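Local coordinates for conserved hypothetical alanine RICH protein (Mycobacterium tuberculosis, PDB 2IB0), which is of unknown function but folds as a four-helix bundle of the ferritin-like clan, at residues Y38-V43 with R105-G110; P49-L54 with T142-V147; A99-V104 with R146-W151. All blocks are in the same frame, centred on the assembly; numbering follows the deposited sequence.

Interaction 1. Residues Y38-V43 with R105-G110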
ATOM      1  N   TYR A  38       0.945  12.171 -17.220  1.00 33.26           N
ATOM      2  CA  TYR A  38       0.154  12.685 -18.343  1.00 33.37           C
ATOM      3  C   TYR A  38      -1.352  12.632 -18.018  1.00 33.93           C
ATOM      4  O   TYR A  38      -2.092  13.585 -18.292  1.00 33.80           O
ATOM      5  CB  TYR A  38       0.493  11.889 -19.606  1.00 33.05           C
ATOM      6  CG  TYR A  38      -0.398  12.071 -20.798  1.00 33.25           C
ATOM      7  CD1 TYR A  38      -0.171  13.120 -21.696  1.00 30.19           C
ATOM      8  CD2 TYR A  38      -1.429  11.162 -21.092  1.00 32.66           C
ATOM      9  CE1 TYR A  38      -0.966  13.293 -22.840  1.00 35.61           C
ATOM     10  CE2 TYR A  38      -2.229  11.333 -22.272  1.00 32.90           C
ATOM     11  CZ  TYR A  38      -1.992  12.398 -23.115  1.00 34.23           C
ATOM     12  OH  TYR A  38      -2.708  12.592 -24.288  1.00 32.83           O
ATOM     13  N   GLY A  39      -1.806  11.538 -17.410  1.00 33.15           N
ATOM     14  CA  GLY A  39      -3.227  11.373 -17.170  1.00 32.69           C
ATOM     15  C   GLY A  39      -3.744  12.341 -16.129  1.00 32.07           C
ATOM     16  O   GLY A  39      -4.904  12.746 -16.158  1.00 31.01           O
ATOM     17  N   TYR A  40      -2.902  12.678 -15.158  1.00 31.66           N
ATOM     18  CA  TYR A  40      -3.344  13.597 -14.116  1.00 31.04           C
ATOM     19  C   TYR A  40      -3.499  15.031 -14.631  1.00 31.02           C
ATOM     20  O   TYR A  40      -4.204  15.806 -14.022  1.00 31.61           O
ATOM     21  CB  TYR A  40      -2.426  13.569 -12.908  1.00 31.21           C
ATOM     22  CG  TYR A  40      -2.831  12.629 -11.794  1.00 31.38           C
ATOM     23  CD1 TYR A  40      -2.061  11.518 -11.483  1.00 31.69           C
ATOM     24  CD2 TYR A  40      -4.009  12.852 -11.054  1.00 32.21           C
ATOM     25  CE1 TYR A  40      -2.446  10.633 -10.422  1.00 31.02           C
ATOM     26  CE2 TYR A  40      -4.399  11.996 -10.042  1.00 33.28           C
ATOM     27  CZ  TYR A  40      -3.610  10.871  -9.725  1.00 30.96           C
ATOM     28  OH  TYR A  40      -3.982  10.035  -8.677  1.00 30.34           O
ATOM     29  N   GLY A  41      -2.822  15.375 -15.735  1.00 29.91           N
ATOM     30  CA  GLY A  41      -3.124  16.611 -16.439  1.00 29.69           C
ATOM     31  C   GLY A  41      -4.603  16.648 -16.821  1.00 29.79           C
ATOM     32  O   GLY A  41      -5.242  17.689 -16.724  1.00 28.47           O
ATOM     33  N   ILE A  42      -5.128  15.520 -17.298  1.00 28.78           N
ATOM     34  CA  ILE A  42      -6.528  15.440 -17.687  1.00 30.00           C
ATOM     35  C   ILE A  42      -7.444  15.419 -16.450  1.00 30.16           C
ATOM     36  O   ILE A  42      -8.447  16.118 -16.408  1.00 29.28           O
ATOM     37  CB  ILE A  42      -6.788  14.239 -18.614  1.00 30.83           C
ATOM     38  CG1 ILE A  42      -6.184  14.518 -20.007  1.00 32.15           C
ATOM     39  CG2 ILE A  42      -8.290  14.033 -18.839  1.00 33.86           C
ATOM     40  CD1 ILE A  42      -4.670  14.216 -20.101  1.00 31.54           C
ATOM     41  N   VAL A  43      -7.072  14.643 -15.436  1.00 29.81           N
ATOM     42  CA  VAL A  43      -7.785  14.652 -14.168  1.00 30.50           C
ATOM     43  C   VAL A  43      -7.928  16.097 -13.701  1.00 30.72           C
ATOM     44  O   VAL A  43      -9.040  16.553 -13.404  1.00 31.72           O
ATOM     45  CB  VAL A  43      -7.061  13.784 -13.119  1.00 30.49           C
ATOM     46  CG1 VAL A  43      -7.702  13.919 -11.729  1.00 31.26           C
ATOM     47  CG2 VAL A  43      -7.035  12.340 -13.567  1.00 29.70           C
ATOM     48  N   ARG A 105      -8.106   4.197 -11.626  1.00 33.81           N
ATOM     49  CA  ARG A 105      -7.575   3.219 -12.570  1.00 34.64           C
ATOM     50  C   ARG A 105      -6.044   3.390 -12.727  1.00 33.82           C
ATOM     51  O   ARG A 105      -5.310   2.402 -12.790  1.00 33.20           O
ATOM     52  CB  ARG A 105      -8.277   3.339 -13.926  1.00 35.43           C
ATOM     53  CG  ARG A 105      -7.460   2.692 -15.030  1.00 39.55           C
ATOM     54  CD  ARG A 105      -7.415   1.145 -14.925  1.00 46.86           C
ATOM     55  NE  ARG A 105      -8.304   0.607 -15.949  1.00 56.38           N
ATOM     56  CZ  ARG A 105      -7.907   0.113 -17.116  1.00 57.49           C
ATOM     57  NH1 ARG A 105      -6.610   0.002 -17.425  1.00 57.88           N
ATOM     58  NH2 ARG A 105      -8.829  -0.305 -17.956  1.00 59.31           N
ATOM     59  N   MET A 106      -5.585   4.636 -12.776  1.00 32.17           N
ATOM     60  CA  MET A 106      -4.167   4.923 -12.960  1.00 32.81           C
ATOM     61  C   MET A 106      -3.325   4.478 -11.760  1.00 31.96           C
ATOM     62  O   MET A 106      -2.315   3.851 -11.929  1.00 31.72           O
ATOM     63  CB  MET A 106      -3.927   6.396 -13.325  1.00 31.68           C
ATOM     64  CG  MET A 106      -4.532   6.839 -14.681  1.00 34.08           C
ATOM     65  SD  MET A 106      -3.781   8.403 -15.186  1.00 33.87           S
ATOM     66  CE  MET A 106      -4.448   9.427 -13.832  1.00 25.88           C
ATOM     67  N   GLU A 107      -3.843   4.689 -10.556  1.00 33.77           N
ATOM     68  CA  GLU A 107      -3.188   4.295  -9.301  1.00 33.41           C
ATOM     69  C   GLU A 107      -3.151   2.792  -9.157  1.00 34.70           C
ATOM     70  O   GLU A 107      -2.147   2.233  -8.743  1.00 34.44           O
ATOM     71  CB  GLU A 107      -3.921   4.960  -8.139  1.00 33.40           C
ATOM     72  CG  GLU A 107      -3.758   6.527  -8.103  1.00 31.50           C
ATOM     73  CD  GLU A 107      -2.280   7.054  -8.050  1.00 34.13           C
ATOM     74  OE1 GLU A 107      -1.312   6.313  -7.714  1.00 34.12           O
ATOM     75  OE2 GLU A 107      -2.087   8.256  -8.317  1.00 32.57           O
ATOM     76  N   ASN A 108      -4.277   2.139  -9.470  1.00 34.82           N
ATOM     77  CA  ASN A 108      -4.360   0.687  -9.521  1.00 33.94           C
ATOM     78  C   ASN A 108      -3.394   0.072 -10.532  1.00 33.77           C
ATOM     79  O   ASN A 108      -2.739  -0.899 -10.214  1.00 33.05           O
ATOM     80  CB  ASN A 108      -5.804   0.220  -9.782  1.00 34.20           C
ATOM     81  CG  ASN A 108      -6.705   0.360  -8.548  1.00 35.29           C
ATOM     82  OD1 ASN A 108      -7.939   0.334  -8.637  1.00 36.25           O
ATOM     83  ND2 ASN A 108      -6.100   0.492  -7.412  1.00 32.10           N
ATOM     84  N   ASP A 109      -3.293   0.627 -11.743  1.00 33.04           N
ATOM     85  CA  ASP A 109      -2.295   0.168 -12.703  1.00 33.32           C
ATOM     86  C   ASP A 109      -0.855   0.387 -12.152  1.00 33.10           C
ATOM     87  O   ASP A 109       0.060  -0.394 -12.432  1.00 31.71           O
ATOM     88  CB  ASP A 109      -2.423   0.948 -14.043  1.00 32.86           C
ATOM     89  CG  ASP A 109      -3.644   0.525 -14.896  1.00 36.67           C
ATOM     90  OD1 ASP A 109      -4.295  -0.521 -14.627  1.00 37.74           O
ATOM     91  OD2 ASP A 109      -3.926   1.250 -15.901  1.00 43.59           O
ATOM     92  N   GLY A 110      -0.642   1.491 -11.431  1.00 33.43           N
ATOM     93  CA  GLY A 110       0.666   1.762 -10.826  1.00 32.49           C
ATOM     94  C   GLY A 110       1.007   0.768  -9.705  1.00 33.39           C
ATOM     95  O   GLY A 110       2.174   0.334  -9.593  1.00 34.26           O
TER
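E107 OE2 accepts a hydrogen bond from Y40 OH, 2.6 Å from OH to OE2, and the same oxygen is hydrogen-bonded to H62 NE2 of helix 52-75, so that two helices grip one carboxylate oxygen in the interior. The phenol uses the anti lone pair of OE2, the one pointing away from OE1. The oxygen lies at the edge of the Y40 ring and in its plane, while carboxylate and ring are turned 46° apart. The E107 chain bends at chi2, which swings the acid across the end of the tyrosine at about a right angle. Segments 38-43 and 105-110, on helices 18-46 and 96-120, run antiparallel at 160°, with axes 11.4 Å apart at their closest. Antiparallel first and third helices fit a ferritin-like up-down-down-up four-helix bundle, in which the long connection between helices 52-75 and 96-120 crosses over. M106 fills the gap between the segments. Its chain folds back at chi3 and lays CE over one face of the Y40 ring, a CH-pi contact 4.0 Å from CE to the ring centroid and 14° off the normal. Its sulfur meets the backbone where G39 has no side chain, with SD 3.6 Å from G39 CA. On the next turn, V43 CG2 also touches M106 CE, at 3.9 Å. Y40 also packs on A58 and L59, and V43 on V55, both against helix 52-75.

Interaction 2. Residues P49-L54 with T142-V147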
ATOM      1  N   PRO A  49     -12.479  21.916  -8.522  1.00 49.80           N
ATOM      2  CA  PRO A  49     -11.602  22.714  -7.619  1.00 49.84           C
ATOM      3  C   PRO A  49     -11.456  22.067  -6.212  1.00 49.90           C
ATOM      4  O   PRO A  49     -10.363  22.160  -5.622  1.00 50.68           O
ATOM      5  CB  PRO A  49     -12.312  24.078  -7.514  1.00 50.30           C
ATOM      6  CG  PRO A  49     -13.230  24.149  -8.701  1.00 50.89           C
ATOM      7  CD  PRO A  49     -13.446  22.764  -9.266  1.00 49.85           C
ATOM      8  N   GLY A  50     -12.538  21.420  -5.718  1.00 49.57           N
ATOM      9  CA  GLY A  50     -12.587  20.650  -4.442  1.00 48.41           C
ATOM     10  C   GLY A  50     -11.536  19.540  -4.238  1.00 47.49           C
ATOM     11  O   GLY A  50     -11.323  19.061  -3.131  1.00 46.20           O
ATOM     12  N   VAL A  51     -10.900  19.091  -5.315  1.00 46.44           N
ATOM     13  CA  VAL A  51      -9.887  18.047  -5.190  1.00 46.08           C
ATOM     14  C   VAL A  51      -8.541  18.527  -5.757  1.00 46.18           C
ATOM     15  O   VAL A  51      -7.694  17.710  -6.121  1.00 44.58           O
ATOM     16  CB  VAL A  51     -10.306  16.730  -5.924  1.00 45.93           C
ATOM     17  CG1 VAL A  51     -11.565  16.135  -5.323  1.00 45.86           C
ATOM     18  CG2 VAL A  51     -10.474  16.988  -7.424  1.00 44.40           C
ATOM     19  N   ASN A  52      -8.335  19.832  -5.903  1.00 47.33           N
ATOM     20  CA  ASN A  52      -7.005  20.171  -6.381  1.00 48.80           C
ATOM     21  C   ASN A  52      -5.823  20.080  -5.474  1.00 46.81           C
ATOM     22  O   ASN A  52      -4.715  19.942  -5.957  1.00 47.11           O
ATOM     23  CB  ASN A  52      -6.791  21.167  -7.594  1.00 50.83           C
ATOM     24  CG  ASN A  52      -8.045  21.895  -8.094  1.00 55.86           C
ATOM     25  OD1 ASN A  52      -8.807  21.369  -8.966  1.00 60.49           O
ATOM     26  ND2 ASN A  52      -8.178  23.165  -7.680  1.00 57.50           N
ATOM     27  N   PHE A  53      -6.071  20.049  -4.171  1.00 45.70           N
ATOM     28  CA  PHE A  53      -5.082  19.604  -3.187  1.00 44.80           C
ATOM     29  C   PHE A  53      -4.630  18.171  -3.488  1.00 41.89           C
ATOM     30  O   PHE A  53      -3.458  17.882  -3.423  1.00 40.96           O
ATOM     31  CB  PHE A  53      -5.646  19.650  -1.760  1.00 46.97           C
ATOM     32  CG  PHE A  53      -5.607  21.032  -1.104  1.00 52.82           C
ATOM     33  CD1 PHE A  53      -4.505  21.904  -1.293  1.00 56.08           C
ATOM     34  CD2 PHE A  53      -6.662  21.448  -0.255  1.00 56.66           C
ATOM     35  CE1 PHE A  53      -4.474  23.186  -0.682  1.00 58.35           C
ATOM     36  CE2 PHE A  53      -6.638  22.716   0.373  1.00 58.37           C
ATOM     37  CZ  PHE A  53      -5.542  23.588   0.157  1.00 56.41           C
ATOM     38  N   LEU A  54      -5.586  17.292  -3.814  1.00 39.00           N
ATOM     39  CA  LEU A  54      -5.334  15.885  -4.137  1.00 36.64           C
ATOM     40  C   LEU A  54      -4.549  15.731  -5.450  1.00 36.63           C
ATOM     41  O   LEU A  54      -3.548  14.997  -5.526  1.00 36.77           O
ATOM     42  CB  LEU A  54      -6.664  15.114  -4.144  1.00 36.43           C
ATOM     43  CG  LEU A  54      -6.771  13.573  -4.304  1.00 36.86           C
ATOM     44  CD1 LEU A  54      -5.838  12.846  -3.350  1.00 33.24           C
ATOM     45  CD2 LEU A  54      -8.234  13.004  -4.171  1.00 33.70           C
ATOM     46  N   THR A 142      -7.227   4.720  -2.778  1.00 32.76           N
ATOM     47  CA  THR A 142      -8.279   4.748  -1.780  1.00 32.42           C
ATOM     48  C   THR A 142      -8.784   6.196  -1.596  1.00 32.18           C
ATOM     49  O   THR A 142      -9.961   6.416  -1.351  1.00 31.04           O
ATOM     50  CB  THR A 142      -7.846   4.199  -0.368  1.00 34.27           C
ATOM     51  OG1 THR A 142      -6.955   5.135   0.237  1.00 38.93           O
ATOM     52  CG2 THR A 142      -7.148   2.885  -0.471  1.00 30.99           C
ATOM     53  N   ARG A 143      -7.879   7.173  -1.645  1.00 31.50           N
ATOM     54  CA  ARG A 143      -8.278   8.585  -1.559  1.00 32.96           C
ATOM     55  C   ARG A 143      -9.217   9.041  -2.711  1.00 32.85           C
ATOM     56  O   ARG A 143     -10.151   9.781  -2.486  1.00 33.31           O
ATOM     57  CB  ARG A 143      -7.034   9.487  -1.524  1.00 33.73           C
ATOM     58  CG  ARG A 143      -6.250   9.250  -0.287  1.00 28.71           C
ATOM     59  CD  ARG A 143      -4.956  10.097  -0.150  1.00 31.92           C
ATOM     60  NE  ARG A 143      -5.295  11.515  -0.008  1.00 38.86           N
ATOM     61  CZ  ARG A 143      -4.479  12.549  -0.253  1.00 44.04           C
ATOM     62  NH1 ARG A 143      -3.210  12.375  -0.676  1.00 42.06           N
ATOM     63  NH2 ARG A 143      -4.945  13.791  -0.084  1.00 44.69           N
ATOM     64  N   TRP A 144      -8.971   8.593  -3.927  1.00 33.08           N
ATOM     65  CA  TRP A 144      -9.861   8.902  -5.053  1.00 34.31           C
ATOM     66  C   TRP A 144     -11.190   8.145  -5.007  1.00 34.69           C
ATOM     67  O   TRP A 144     -12.207   8.668  -5.437  1.00 33.77           O
ATOM     68  CB  TRP A 144      -9.154   8.671  -6.395  1.00 34.91           C
ATOM     69  CG  TRP A 144      -8.193   9.755  -6.722  1.00 35.61           C
ATOM     70  CD1 TRP A 144      -6.820   9.714  -6.618  1.00 34.86           C
ATOM     71  CD2 TRP A 144      -8.527  11.068  -7.229  1.00 34.02           C
ATOM     72  NE1 TRP A 144      -6.282  10.936  -7.016  1.00 38.09           N
ATOM     73  CE2 TRP A 144      -7.305  11.774  -7.409  1.00 35.93           C
ATOM     74  CE3 TRP A 144      -9.742  11.708  -7.557  1.00 34.96           C
ATOM     75  CZ2 TRP A 144      -7.258  13.116  -7.905  1.00 36.89           C
ATOM     76  CZ3 TRP A 144      -9.692  13.050  -8.055  1.00 35.93           C
ATOM     77  CH2 TRP A 144      -8.452  13.724  -8.210  1.00 33.42           C
ATOM     78  N   ASN A 145     -11.172   6.922  -4.454  1.00 35.63           N
ATOM     79  CA  ASN A 145     -12.369   6.147  -4.230  1.00 35.12           C
ATOM     80  C   ASN A 145     -13.266   6.787  -3.163  1.00 35.41           C
ATOM     81  O   ASN A 145     -14.487   6.699  -3.234  1.00 34.16           O
ATOM     82  CB  ASN A 145     -11.995   4.744  -3.796  1.00 36.32           C
ATOM     83  CG  ASN A 145     -11.934   3.765  -4.952  1.00 40.51           C
ATOM     84  OD1 ASN A 145     -10.962   2.959  -5.073  1.00 45.98           O
ATOM     85  ND2 ASN A 145     -12.974   3.783  -5.798  1.00 39.70           N
ATOM     86  N   ARG A 146     -12.637   7.406  -2.171  1.00 34.88           N
ATOM     87  CA  ARG A 146     -13.330   8.162  -1.158  1.00 35.74           C
ATOM     88  C   ARG A 146     -13.970   9.416  -1.791  1.00 33.70           C
ATOM     89  O   ARG A 146     -15.088   9.776  -1.441  1.00 31.63           O
ATOM     90  CB  ARG A 146     -12.355   8.550  -0.048  1.00 36.60           C
ATOM     91  CG  ARG A 146     -12.978   9.108   1.184  1.00 43.36           C
ATOM     92  CD  ARG A 146     -11.925   9.045   2.325  1.00 52.18           C
ATOM     93  NE  ARG A 146     -11.685   7.659   2.767  1.00 58.84           N
ATOM     94  CZ  ARG A 146     -10.485   7.114   3.034  1.00 59.93           C
ATOM     95  NH1 ARG A 146      -9.360   7.803   2.903  1.00 59.46           N
ATOM     96  NH2 ARG A 146     -10.420   5.847   3.421  1.00 62.92           N
ATOM     97  N   VAL A 147     -13.269  10.062  -2.727  1.00 33.53           N
ATOM     98  CA  VAL A 147     -13.886  11.116  -3.529  1.00 31.62           C
ATOM     99  C   VAL A 147     -15.123  10.613  -4.308  1.00 33.04           C
ATOM    100  O   VAL A 147     -16.215  11.197  -4.203  1.00 33.71           O
ATOM    101  CB  VAL A 147     -12.825  11.812  -4.459  1.00 33.31           C
ATOM    102  CG1 VAL A 147     -13.506  12.828  -5.396  1.00 27.29           C
ATOM    103  CG2 VAL A 147     -11.776  12.528  -3.595  1.00 33.02           C
TER
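L54 sends its two methyls to two flat groups of helix 124-150, sliding past R143 and W144 in the opposite direction to each. CD2 sits over the centre of the six-membered ring of W144, a CH-pi contact 3.6 Å from CD2 to the centroid and 13° off the normal. CD1 is placed just as centrally over one face of the R143 guanidinium, 3.4 Å from CZ, so the charged group is packed flat against a methyl. With CG anti to the backbone N (chi1 -174°), L54 reaches between these two side chains, and V147 meets it from the following turn, its CG2 3.6 Å from L54 CD2. V51, at the N-cap position, divides its branches: CG1 touches V147 CG1 at 3.8 Å, whereas CG2 approaches the far end of the indole obliquely, 3.9 Å from W144 CH2. R143 NH2 also has a long, weak ion pair with D57. The contact joins the start of helix 52-75 to the C-terminal half of helix 124-150 within the four-helix bundle. W144 continues inward to A100, A103 and V104 of helix 96-120, while T142, R143 and R146 pack against helix 124-150 of the second subunit.

Interaction 3. Residues A99-V104 with R146-W151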
ATOM      1  N   ALA A  99     -13.080  11.661 -14.176  1.00 44.09           N
ATOM      2  CA  ALA A  99     -11.671  11.954 -13.866  1.00 43.69           C
ATOM      3  C   ALA A  99     -11.172  11.271 -12.579  1.00 42.78           C
ATOM      4  O   ALA A  99     -10.025  10.803 -12.540  1.00 43.91           O
ATOM      5  CB  ALA A  99     -11.448  13.451 -13.773  1.00 44.16           C
ATOM      6  N   ALA A 100     -11.998  11.297 -11.540  1.00 39.03           N
ATOM      7  CA  ALA A 100     -11.805  10.464 -10.331  1.00 38.02           C
ATOM      8  C   ALA A 100     -11.703   8.926 -10.625  1.00 36.84           C
ATOM      9  O   ALA A 100     -10.827   8.255 -10.098  1.00 34.44           O
ATOM     10  CB  ALA A 100     -12.884  10.768  -9.319  1.00 35.22           C
ATOM     11  N   ARG A 101     -12.570   8.390 -11.489  1.00 35.99           N
ATOM     12  CA  ARG A 101     -12.424   7.014 -11.921  1.00 37.75           C
ATOM     13  C   ARG A 101     -11.105   6.787 -12.666  1.00 37.22           C
ATOM     14  O   ARG A 101     -10.475   5.741 -12.531  1.00 36.59           O
ATOM     15  CB  ARG A 101     -13.593   6.603 -12.825  1.00 37.46           C
ATOM     16  CG  ARG A 101     -14.874   6.278 -12.054  1.00 41.57           C
ATOM     17  CD  ARG A 101     -15.989   5.645 -12.985  1.00 41.90           C
ATOM     18  NE  ARG A 101     -16.658   6.629 -13.883  1.00 47.90           N
ATOM     19  CZ  ARG A 101     -17.591   7.508 -13.476  1.00 48.80           C
ATOM     20  NH1 ARG A 101     -17.928   7.577 -12.179  1.00 48.34           N
ATOM     21  NH2 ARG A 101     -18.160   8.348 -14.345  1.00 46.97           N
ATOM     22  N   LEU A 102     -10.714   7.751 -13.487  1.00 35.37           N
ATOM     23  CA  LEU A 102      -9.458   7.654 -14.222  1.00 35.46           C
ATOM     24  C   LEU A 102      -8.317   7.601 -13.221  1.00 32.93           C
ATOM     25  O   LEU A 102      -7.395   6.828 -13.395  1.00 32.98           O
ATOM     26  CB  LEU A 102      -9.267   8.882 -15.155  1.00 34.82           C
ATOM     27  CG  LEU A 102      -7.947   9.030 -15.929  1.00 36.00           C
ATOM     28  CD1 LEU A 102      -7.664   7.797 -16.771  1.00 38.51           C
ATOM     29  CD2 LEU A 102      -8.000  10.299 -16.804  1.00 36.75           C
ATOM     30  N   ALA A 103      -8.356   8.493 -12.246  1.00 32.29           N
ATOM     31  CA  ALA A 103      -7.314   8.550 -11.207  1.00 33.72           C
ATOM     32  C   ALA A 103      -7.206   7.206 -10.469  1.00 33.64           C
ATOM     33  O   ALA A 103      -6.121   6.710 -10.235  1.00 33.40           O
ATOM     34  CB  ALA A 103      -7.600   9.663 -10.208  1.00 32.57           C
ATOM     35  N   VAL A 104      -8.328   6.587 -10.137  1.00 32.32           N
ATOM     36  CA  VAL A 104      -8.289   5.268  -9.435  1.00 32.70           C
ATOM     37  C   VAL A 104      -7.646   4.228 -10.388  1.00 33.44           C
ATOM     38  O   VAL A 104      -6.767   3.448 -10.011  1.00 32.88           O
ATOM     39  CB  VAL A 104      -9.722   4.797  -9.036  1.00 32.71           C
ATOM     40  CG1 VAL A 104      -9.718   3.333  -8.467  1.00 32.18           C
ATOM     41  CG2 VAL A 104     -10.353   5.788  -8.081  1.00 30.80           C
ATOM     42  N   ARG A 146     -12.637   7.406  -2.171  1.00 34.88           N
ATOM     43  CA  ARG A 146     -13.330   8.162  -1.158  1.00 35.74           C
ATOM     44  C   ARG A 146     -13.970   9.416  -1.791  1.00 33.70           C
ATOM     45  O   ARG A 146     -15.088   9.776  -1.441  1.00 31.63           O
ATOM     46  CB  ARG A 146     -12.355   8.550  -0.048  1.00 36.60           C
ATOM     47  CG  ARG A 146     -12.978   9.108   1.184  1.00 43.36           C
ATOM     48  CD  ARG A 146     -11.925   9.045   2.325  1.00 52.18           C
ATOM     49  NE  ARG A 146     -11.685   7.659   2.767  1.00 58.84           N
ATOM     50  CZ  ARG A 146     -10.485   7.114   3.034  1.00 59.93           C
ATOM     51  NH1 ARG A 146      -9.360   7.803   2.903  1.00 59.46           N
ATOM     52  NH2 ARG A 146     -10.420   5.847   3.421  1.00 62.92           N
ATOM     53  N   VAL A 147     -13.269  10.062  -2.727  1.00 33.53           N
ATOM     54  CA  VAL A 147     -13.886  11.116  -3.529  1.00 31.62           C
ATOM     55  C   VAL A 147     -15.123  10.613  -4.308  1.00 33.04           C
ATOM     56  O   VAL A 147     -16.215  11.197  -4.203  1.00 33.71           O
ATOM     57  CB  VAL A 147     -12.825  11.812  -4.459  1.00 33.31           C
ATOM     58  CG1 VAL A 147     -13.506  12.828  -5.396  1.00 27.29           C
ATOM     59  CG2 VAL A 147     -11.776  12.528  -3.595  1.00 33.02           C
ATOM     60  N   LEU A 148     -14.989   9.538  -5.097  1.00 32.05           N
ATOM     61  CA  LEU A 148     -16.153   8.977  -5.832  1.00 32.41           C
ATOM     62  C   LEU A 148     -17.328   8.678  -4.920  1.00 31.66           C
ATOM     63  O   LEU A 148     -18.446   9.008  -5.252  1.00 32.24           O
ATOM     64  CB  LEU A 148     -15.773   7.675  -6.550  1.00 31.83           C
ATOM     65  CG  LEU A 148     -14.944   7.879  -7.814  1.00 35.95           C
ATOM     66  CD1 LEU A 148     -14.446   6.524  -8.349  1.00 34.02           C
ATOM     67  CD2 LEU A 148     -15.805   8.610  -8.852  1.00 37.51           C
ATOM     68  N   GLY A 149     -17.065   7.978  -3.798  1.00 32.04           N
ATOM     69  CA  GLY A 149     -18.092   7.579  -2.813  1.00 31.66           C
ATOM     70  C   GLY A 149     -18.871   8.722  -2.175  1.00 31.71           C
ATOM     71  O   GLY A 149     -19.977   8.523  -1.697  1.00 33.69           O
ATOM     72  N   ALA A 150     -18.265   9.908  -2.116  1.00 31.62           N
ATOM     73  CA  ALA A 150     -18.912  11.149  -1.692  1.00 31.49           C
ATOM     74  C   ALA A 150     -19.667  11.883  -2.829  1.00 30.33           C
ATOM     75  O   ALA A 150     -20.377  12.883  -2.575  1.00 29.73           O
ATOM     76  CB  ALA A 150     -17.855  12.100  -1.066  1.00 31.53           C
ATOM     77  N   TRP A 151     -19.525  11.423  -4.068  1.00 28.15           N
ATOM     78  CA  TRP A 151     -20.324  12.003  -5.118  1.00 28.21           C
ATOM     79  C   TRP A 151     -21.526  11.128  -5.433  1.00 29.89           C
ATOM     80  O   TRP A 151     -21.483   9.934  -5.165  1.00 30.65           O
ATOM     81  CB  TRP A 151     -19.515  12.204  -6.391  1.00 27.82           C
ATOM     82  CG  TRP A 151     -18.415  13.186  -6.258  1.00 26.92           C
ATOM     83  CD1 TRP A 151     -18.283  14.151  -5.316  1.00 25.69           C
ATOM     84  CD2 TRP A 151     -17.323  13.351  -7.187  1.00 26.78           C
ATOM     85  NE1 TRP A 151     -17.134  14.874  -5.556  1.00 28.70           N
ATOM     86  CE2 TRP A 151     -16.514  14.392  -6.690  1.00 27.13           C
ATOM     87  CE3 TRP A 151     -16.937  12.684  -8.359  1.00 29.11           C
ATOM     88  CZ2 TRP A 151     -15.360  14.829  -7.350  1.00 30.20           C
ATOM     89  CZ3 TRP A 151     -15.738  13.120  -9.043  1.00 29.59           C
ATOM     90  CH2 TRP A 151     -14.980  14.173  -8.517  1.00 27.60           C
TER
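The methyl of A100 meets the indole of W151 obliquely, with CB 3.7 Å from W151 CZ3, while V147 CG1, from the tryptophan's own segment, covers one face of the ring, 3.3 Å above its plane and toward the rim. W151 follows the last turn of helix 124-150, and its chi1 of -65° sets CG beside its own backbone N as the ring folds back toward helix 96-120. The other flat group, the guanidinium of R101, is met obliquely by L148 CD2. L148 carries most of the contact. Its CD2 lies chiefly on A100 CB, at 3.7 Å, and its CD1 on R101 CG, also at 3.7 Å, where the arginine's aliphatic stem crosses the leucine at about a right angle. One turn after A100, V104 CG2 approaches L148 CD1 more loosely, at 4.2 Å. Segments 99-104 and 146-150 belong to helices 96-120 and 124-150, consecutive and antiparallel in the four-helix bundle; the segments run at 152° with axes 9.6 Å apart at their closest. The small side chain of A100 allows a close approach, its CA lying 6.4 Å from that of L148. R101 bends at chi3 (-75°), and its NH2 forms a salt bridge with D98 on its own helix, leaving the hydrocarbon part to the leucine. On other sides, W151 packs on P48, R101 on M91, and A99 on L46 of helix 18-46.

Overall arrangement
Interaction 1 is the deepest, its centre about 6 Å from the centre of the chain; those of interactions 2 and 3 lie about 15 Å from it and about 7 Å apart. Buried chemistry in interaction 1 combines a tyrosine-glutamate hydrogen bond with methionine packing. Interaction 2, also buried, and interaction 3, at the surface, rely on apolar contacts, with arginines contributing a guanidinium face or an aliphatic stem. Interactions 1 and 3 share helix 96-120; interactions 2 and 3 share helix 124-150 and residues R146 and V147, of which only V147 touches across either contact. W144 of interaction 2 connects all three, meeting Y40 and V43 of interaction 1 and A100, A103 and V104 of interaction 3.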